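Local coordinates for molybdopterin molybdotransferase (Pyrococcus horikoshii, PDB 1UZ5), which probably catalyses insertion of molybdate into adenylyl-molybdopterin, releasing AMP and yielding Mo-molybdopterin, a magnesium-dependent step of molybdenum cofactor biosynthesis, at residues K5-V15 with V274-Q282. Residues are numbered along the deposited sequence; the frame is centred on the assembly and turned at random.
Sequences KVVPLEKALEV and VKVHGIAIQ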
ATOM      1  N   LYS A   5     -36.266  -8.711   0.820  1.00 73.78           N
ATOM      2  CA  LYS A   5     -36.302  -7.288   0.371  1.00 74.89           C
ATOM      3  C   LYS A   5     -34.966  -6.930  -0.280  1.00 75.68           C
ATOM      4  O   LYS A   5     -34.087  -6.351   0.360  1.00 79.82           O
ATOM      5  CB  LYS A   5     -36.563  -6.369   1.570  1.00 72.36           C
ATOM      6  CG  LYS A   5     -37.160  -5.000   1.231  1.00 74.18           C
ATOM      7  CD  LYS A   5     -36.246  -4.155   0.355  1.00 74.02           C
ATOM      8  CE  LYS A   5     -36.781  -4.032  -1.069  1.00 76.15           C
ATOM      9  NZ  LYS A   5     -36.896  -5.341  -1.773  1.00 73.17           N
ATOM     10  N   VAL A   6     -34.823  -7.279  -1.555  1.00 68.55           N
ATOM     11  CA  VAL A   6     -33.600  -7.008  -2.304  1.00 62.79           C
ATOM     12  C   VAL A   6     -33.450  -5.535  -2.673  1.00 65.83           C
ATOM     13  O   VAL A   6     -34.417  -4.875  -3.051  1.00 64.23           O
ATOM     14  CB  VAL A   6     -33.553  -7.847  -3.594  1.00 62.40           C
ATOM     15  CG1 VAL A   6     -32.454  -7.342  -4.507  1.00 63.04           C
ATOM     16  CG2 VAL A   6     -33.320  -9.309  -3.247  1.00 56.45           C
ATOM     17  N   VAL A   7     -32.223  -5.033  -2.567  1.00 65.36           N
ATOM     18  CA  VAL A   7     -31.918  -3.640  -2.877  1.00 57.69           C
ATOM     19  C   VAL A   7     -30.763  -3.564  -3.883  1.00 58.00           C
ATOM     20  O   VAL A   7     -29.931  -4.467  -3.950  1.00 59.83           O
ATOM     21  CB  VAL A   7     -31.523  -2.876  -1.589  1.00 53.89           C
ATOM     22  CG1 VAL A   7     -30.107  -3.237  -1.177  1.00 51.06           C
ATOM     23  CG2 VAL A   7     -31.668  -1.388  -1.799  1.00 61.69           C
ATOM     24  N   PRO A   8     -30.709  -2.491  -4.693  1.00 57.19           N
ATOM     25  CA  PRO A   8     -29.628  -2.357  -5.677  1.00 55.46           C
ATOM     26  C   PRO A   8     -28.248  -2.312  -5.021  1.00 51.43           C
ATOM     27  O   PRO A   8     -28.118  -1.969  -3.847  1.00 45.37           O
ATOM     28  CB  PRO A   8     -29.967  -1.047  -6.380  1.00 52.28           C
ATOM     29  CG  PRO A   8     -31.458  -1.026  -6.334  1.00 58.90           C
ATOM     30  CD  PRO A   8     -31.739  -1.462  -4.914  1.00 60.96           C
ATOM     31  N   LEU A   9     -27.223  -2.665  -5.789  1.00 47.66           N
ATOM     32  CA  LEU A   9     -25.858  -2.658  -5.284  1.00 48.61           C
ATOM     33  C   LEU A   9     -25.495  -1.268  -4.779  1.00 46.61           C
ATOM     34  O   LEU A   9     -24.960  -1.113  -3.681  1.00 49.86           O
ATOM     35  CB  LEU A   9     -24.883  -3.075  -6.391  1.00 46.60           C
ATOM     36  CG  LEU A   9     -23.386  -3.041  -6.058  1.00 44.28           C
ATOM     37  CD1 LEU A   9     -23.099  -3.917  -4.849  1.00 32.40           C
ATOM     38  CD2 LEU A   9     -22.587  -3.515  -7.261  1.00 39.59           C
ATOM     39  N   GLU A  10     -25.802  -0.256  -5.584  1.00 49.87           N
ATOM     40  CA  GLU A  10     -25.498   1.121  -5.222  1.00 49.16           C
ATOM     41  C   GLU A  10     -25.970   1.452  -3.813  1.00 52.15           C
ATOM     42  O   GLU A  10     -25.278   2.146  -3.068  1.00 49.04           O
ATOM     43  CB  GLU A  10     -26.138   2.084  -6.221  1.00 57.00           C
ATOM     44  CG  GLU A  10     -25.895   3.548  -5.899  1.00 66.48           C
ATOM     45  CD  GLU A  10     -24.423   3.860  -5.707  1.00 74.35           C
ATOM     46  OE1 GLU A  10     -23.628   3.556  -6.621  1.00 73.90           O
ATOM     47  OE2 GLU A  10     -24.064   4.412  -4.644  1.00 76.02           O
ATOM     48  N   LYS A  11     -27.147   0.956  -3.443  1.00 47.18           N
ATOM     49  CA  LYS A  11     -27.665   1.223  -2.109  1.00 51.69           C
ATOM     50  C   LYS A  11     -26.799   0.524  -1.076  1.00 47.46           C
ATOM     51  O   LYS A  11     -26.423   1.118  -0.064  1.00 44.54           O
ATOM     52  CB  LYS A  11     -29.110   0.740  -1.975  1.00 57.12           C
ATOM     53  CG  LYS A  11     -29.678   0.914  -0.571  1.00 63.66           C
ATOM     54  CD  LYS A  11     -29.660   2.377  -0.139  1.00 77.20           C
ATOM     55  CE  LYS A  11     -30.092   2.537   1.310  1.00 73.01           C
ATOM     56  NZ  LYS A  11     -31.469   2.022   1.542  1.00 85.00           N
ATOM     57  N   ALA A  12     -26.488  -0.743  -1.334  1.00 48.85           N
ATOM     58  CA  ALA A  12     -25.654  -1.520  -0.422  1.00 46.80           C
ATOM     59  C   ALA A  12     -24.296  -0.837  -0.276  1.00 41.93           C
ATOM     60  O   ALA A  12     -23.706  -0.838   0.804  1.00 38.61           O
ATOM     61  CB  ALA A  12     -25.479  -2.935  -0.948  1.00 41.52           C
ATOM     62  N   LEU A  13     -23.808  -0.250  -1.368  1.00 38.60           N
ATOM     63  CA  LEU A  13     -22.525   0.444  -1.342  1.00 40.72           C
ATOM     64  C   LEU A  13     -22.629   1.706  -0.495  1.00 48.14           C
ATOM     65  O   LEU A  13     -21.730   2.014   0.290  1.00 44.24           O
ATOM     66  CB  LEU A  13     -22.076   0.802  -2.760  1.00 39.26           C
ATOM     67  CG  LEU A  13     -21.677  -0.376  -3.650  1.00 39.14           C
ATOM     68  CD1 LEU A  13     -21.323   0.116  -5.044  1.00 39.05           C
ATOM     69  CD2 LEU A  13     -20.493  -1.096  -3.023  1.00 45.73           C
ATOM     70  N   GLU A  14     -23.732   2.434  -0.653  1.00 46.69           N
ATOM     71  CA  GLU A  14     -23.948   3.655   0.114  1.00 40.85           C
ATOM     72  C   GLU A  14     -24.004   3.326   1.599  1.00 39.03           C
ATOM     73  O   GLU A  14     -23.504   4.082   2.428  1.00 41.13           O
ATOM     74  CB  GLU A  14     -25.249   4.333  -0.320  1.00 41.03           C
ATOM     75  CG  GLU A  14     -25.187   4.939  -1.712  1.00 60.90           C
ATOM     76  CD  GLU A  14     -26.535   5.452  -2.188  1.00 73.63           C
ATOM     77  OE1 GLU A  14     -27.198   6.185  -1.423  1.00 82.08           O
ATOM     78  OE2 GLU A  14     -26.929   5.126  -3.329  1.00 77.63           O
ATOM     79  N   VAL A  15     -24.609   2.187   1.927  1.00 35.35           N
ATOM     80  CA  VAL A  15     -24.720   1.758   3.315  1.00 35.33           C
ATOM     81  C   VAL A  15     -23.345   1.510   3.930  1.00 38.01           C
ATOM     82  O   VAL A  15     -23.066   1.951   5.044  1.00 47.47           O
ATOM     83  CB  VAL A  15     -25.557   0.467   3.433  1.00 39.11           C
ATOM     84  CG1 VAL A  15     -25.564  -0.024   4.875  1.00 38.47           C
ATOM     85  CG2 VAL A  15     -26.978   0.730   2.956  1.00 45.39           C
ATOM     86  N   VAL A 274     -30.246  -5.170  10.743  1.00 47.27           N
ATOM     87  CA  VAL A 274     -29.890  -5.602   9.402  1.00 41.32           C
ATOM     88  C   VAL A 274     -30.200  -4.469   8.439  1.00 50.76           C
ATOM     89  O   VAL A 274     -31.364  -4.184   8.160  1.00 54.41           O
ATOM     90  CB  VAL A 274     -30.692  -6.854   8.971  1.00 45.78           C
ATOM     91  CG1 VAL A 274     -30.438  -7.157   7.504  1.00 35.58           C
ATOM     92  CG2 VAL A 274     -30.293  -8.050   9.820  1.00 40.45           C
ATOM     93  N   LYS A 275     -29.157  -3.811   7.945  1.00 45.14           N
ATOM     94  CA  LYS A 275     -29.322  -2.710   7.004  1.00 46.12           C
ATOM     95  C   LYS A 275     -29.701  -3.259   5.632  1.00 47.65           C
ATOM     96  O   LYS A 275     -30.628  -2.772   4.988  1.00 49.36           O
ATOM     97  CB  LYS A 275     -28.018  -1.918   6.885  1.00 51.52           C
ATOM     98  CG  LYS A 275     -27.555  -1.247   8.170  1.00 61.66           C
ATOM     99  CD  LYS A 275     -28.302   0.051   8.426  1.00 69.00           C
ATOM    100  CE  LYS A 275     -27.711   0.799   9.612  1.00 66.13           C
ATOM    101  NZ  LYS A 275     -28.335   2.141   9.787  1.00 68.16           N
ATOM    102  N   VAL A 276     -28.976  -4.281   5.194  1.00 47.45           N
ATOM    103  CA  VAL A 276     -29.216  -4.894   3.895  1.00 40.11           C
ATOM    104  C   VAL A 276     -29.470  -6.387   4.045  1.00 50.02           C
ATOM    105  O   VAL A 276     -28.795  -7.066   4.818  1.00 43.77           O
ATOM    106  CB  VAL A 276     -28.000  -4.703   2.958  1.00 41.74           C
ATOM    107  CG1 VAL A 276     -28.270  -5.342   1.602  1.00 36.39           C
ATOM    108  CG2 VAL A 276     -27.690  -3.222   2.804  1.00 42.31           C
ATOM    109  N   HIS A 277     -30.460  -6.890   3.315  1.00 52.39           N
ATOM    110  CA  HIS A 277     -30.780  -8.310   3.336  1.00 51.53           C
ATOM    111  C   HIS A 277     -31.163  -8.692   1.922  1.00 53.64           C
ATOM    112  O   HIS A 277     -32.337  -8.681   1.557  1.00 57.31           O
ATOM    113  CB  HIS A 277     -31.946  -8.616   4.273  1.00 63.11           C
ATOM    114  CG  HIS A 277     -32.171 -10.083   4.482  1.00 74.77           C
ATOM    115  ND1 HIS A 277     -33.225 -10.578   5.219  1.00 78.86           N
ATOM    116  CD2 HIS A 277     -31.464 -11.161   4.065  1.00 74.59           C
ATOM    117  CE1 HIS A 277     -33.156 -11.898   5.248  1.00 83.58           C
ATOM    118  NE2 HIS A 277     -32.097 -12.276   4.556  1.00 77.49           N
ATOM    119  N   GLY A 278     -30.156  -9.023   1.126  1.00 46.39           N
ATOM    120  CA  GLY A 278     -30.400  -9.384  -0.252  1.00 43.75           C
ATOM    121  C   GLY A 278     -29.971  -8.232  -1.131  1.00 43.21           C
ATOM    122  O   GLY A 278     -30.284  -7.075  -0.848  1.00 42.47           O
ATOM    123  N   ILE A 279     -29.247  -8.544  -2.198  1.00 46.75           N
ATOM    124  CA  ILE A 279     -28.771  -7.515  -3.109  1.00 49.89           C
ATOM    125  C   ILE A 279     -29.112  -7.918  -4.536  1.00 49.11           C
ATOM    126  O   ILE A 279     -28.982  -9.084  -4.906  1.00 49.10           O
ATOM    127  CB  ILE A 279     -27.239  -7.328  -2.976  1.00 54.56           C
ATOM    128  CG1 ILE A 279     -26.884  -6.998  -1.523  1.00 50.85           C
ATOM    129  CG2 ILE A 279     -26.762  -6.218  -3.909  1.00 55.74           C
ATOM    130  CD1 ILE A 279     -25.390  -6.868  -1.264  1.00 45.02           C
ATOM    131  N   ALA A 280     -29.551  -6.946  -5.329  1.00 48.78           N
ATOM    132  CA  ALA A 280     -29.928  -7.193  -6.715  1.00 52.99           C
ATOM    133  C   ALA A 280     -28.713  -7.471  -7.593  1.00 48.86           C
ATOM    134  O   ALA A 280     -28.449  -6.749  -8.557  1.00 53.61           O
ATOM    135  CB  ALA A 280     -30.715  -5.998  -7.259  1.00 50.15           C
ATOM    136  N   ILE A 281     -27.976  -8.524  -7.258  1.00 49.11           N
ATOM    137  CA  ILE A 281     -26.793  -8.899  -8.022  1.00 48.26           C
ATOM    138  C   ILE A 281     -26.611 -10.409  -8.056  1.00 45.73           C
ATOM    139  O   ILE A 281     -27.262 -11.142  -7.312  1.00 48.90           O
ATOM    140  CB  ILE A 281     -25.512  -8.278  -7.422  1.00 46.06           C
ATOM    141  CG1 ILE A 281     -25.345  -8.740  -5.972  1.00 50.10           C
ATOM    142  CG2 ILE A 281     -25.574  -6.758  -7.517  1.00 50.48           C
ATOM    143  CD1 ILE A 281     -24.074  -8.245  -5.306  1.00 46.35           C
ATOM    144  N   GLN A 282     -25.715 -10.860  -8.928  1.00 50.73           N
ATOM    145  CA  GLN A 282     -25.404 -12.276  -9.081  1.00 58.83           C
ATOM    146  C   GLN A 282     -23.889 -12.451  -9.184  1.00 61.53           C
ATOM    147  O   GLN A 282     -23.264 -11.950 -10.120  1.00 66.00           O
ATOM    148  CB  GLN A 282     -26.084 -12.830 -10.339  1.00 60.52           C
ATOM    149  CG  GLN A 282     -25.377 -14.023 -10.976  1.00 75.01           C
ATOM    150  CD  GLN A 282     -25.169 -15.171 -10.010  1.00 81.62           C
ATOM    151  OE1 GLN A 282     -26.127 -15.730  -9.479  1.00 93.70           O
ATOM    152  NE2 GLN A 282     -23.911 -15.529  -9.778  1.00 80.88           N
TER
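Val7 and Ile279 form a single parallel beta bridge: Val7 N donates to Gly278 O (3.3 Å), and Ala280 N returns a nearly straight bond to Val7 O (2.9 Å, 167° at the hydrogen). Both donors lie above the plane of the carbonyl they reach. Gly278 suits its place because its backbone angles would jam a CB against the preceding carbonyl oxygen, and Val6 CG2 lies close on that side. The other branch, Val6 CG1, set anti to the backbone N (chi1 167°), presses tightly on the Ala280 backbone and meets Ala280 CB at 3.5 Å. Trimming this valine to an alanine would probably take an apolar neighbour from the Ala280 methyl and open a gap beside the bridge. Ile279 carries the contact on to the helix: CB and CG2 both lie against Val7 O, CG2 at 3.6 Å, CG2 also touches Leu9 CA, and CD1, tipping the other branch, reaches Ala12 CB at 3.9 Å. Small Ala12 lets the helix come near; Val15 CG2 then meets Val276 CG2. Thus helix 9-18, with Pro8 at its N-cap position, packs on edge strand 273-277 of the probable molybdopterin-binding domain, while Leu9 and Ile281 both touch Phe349 of strand 347-354.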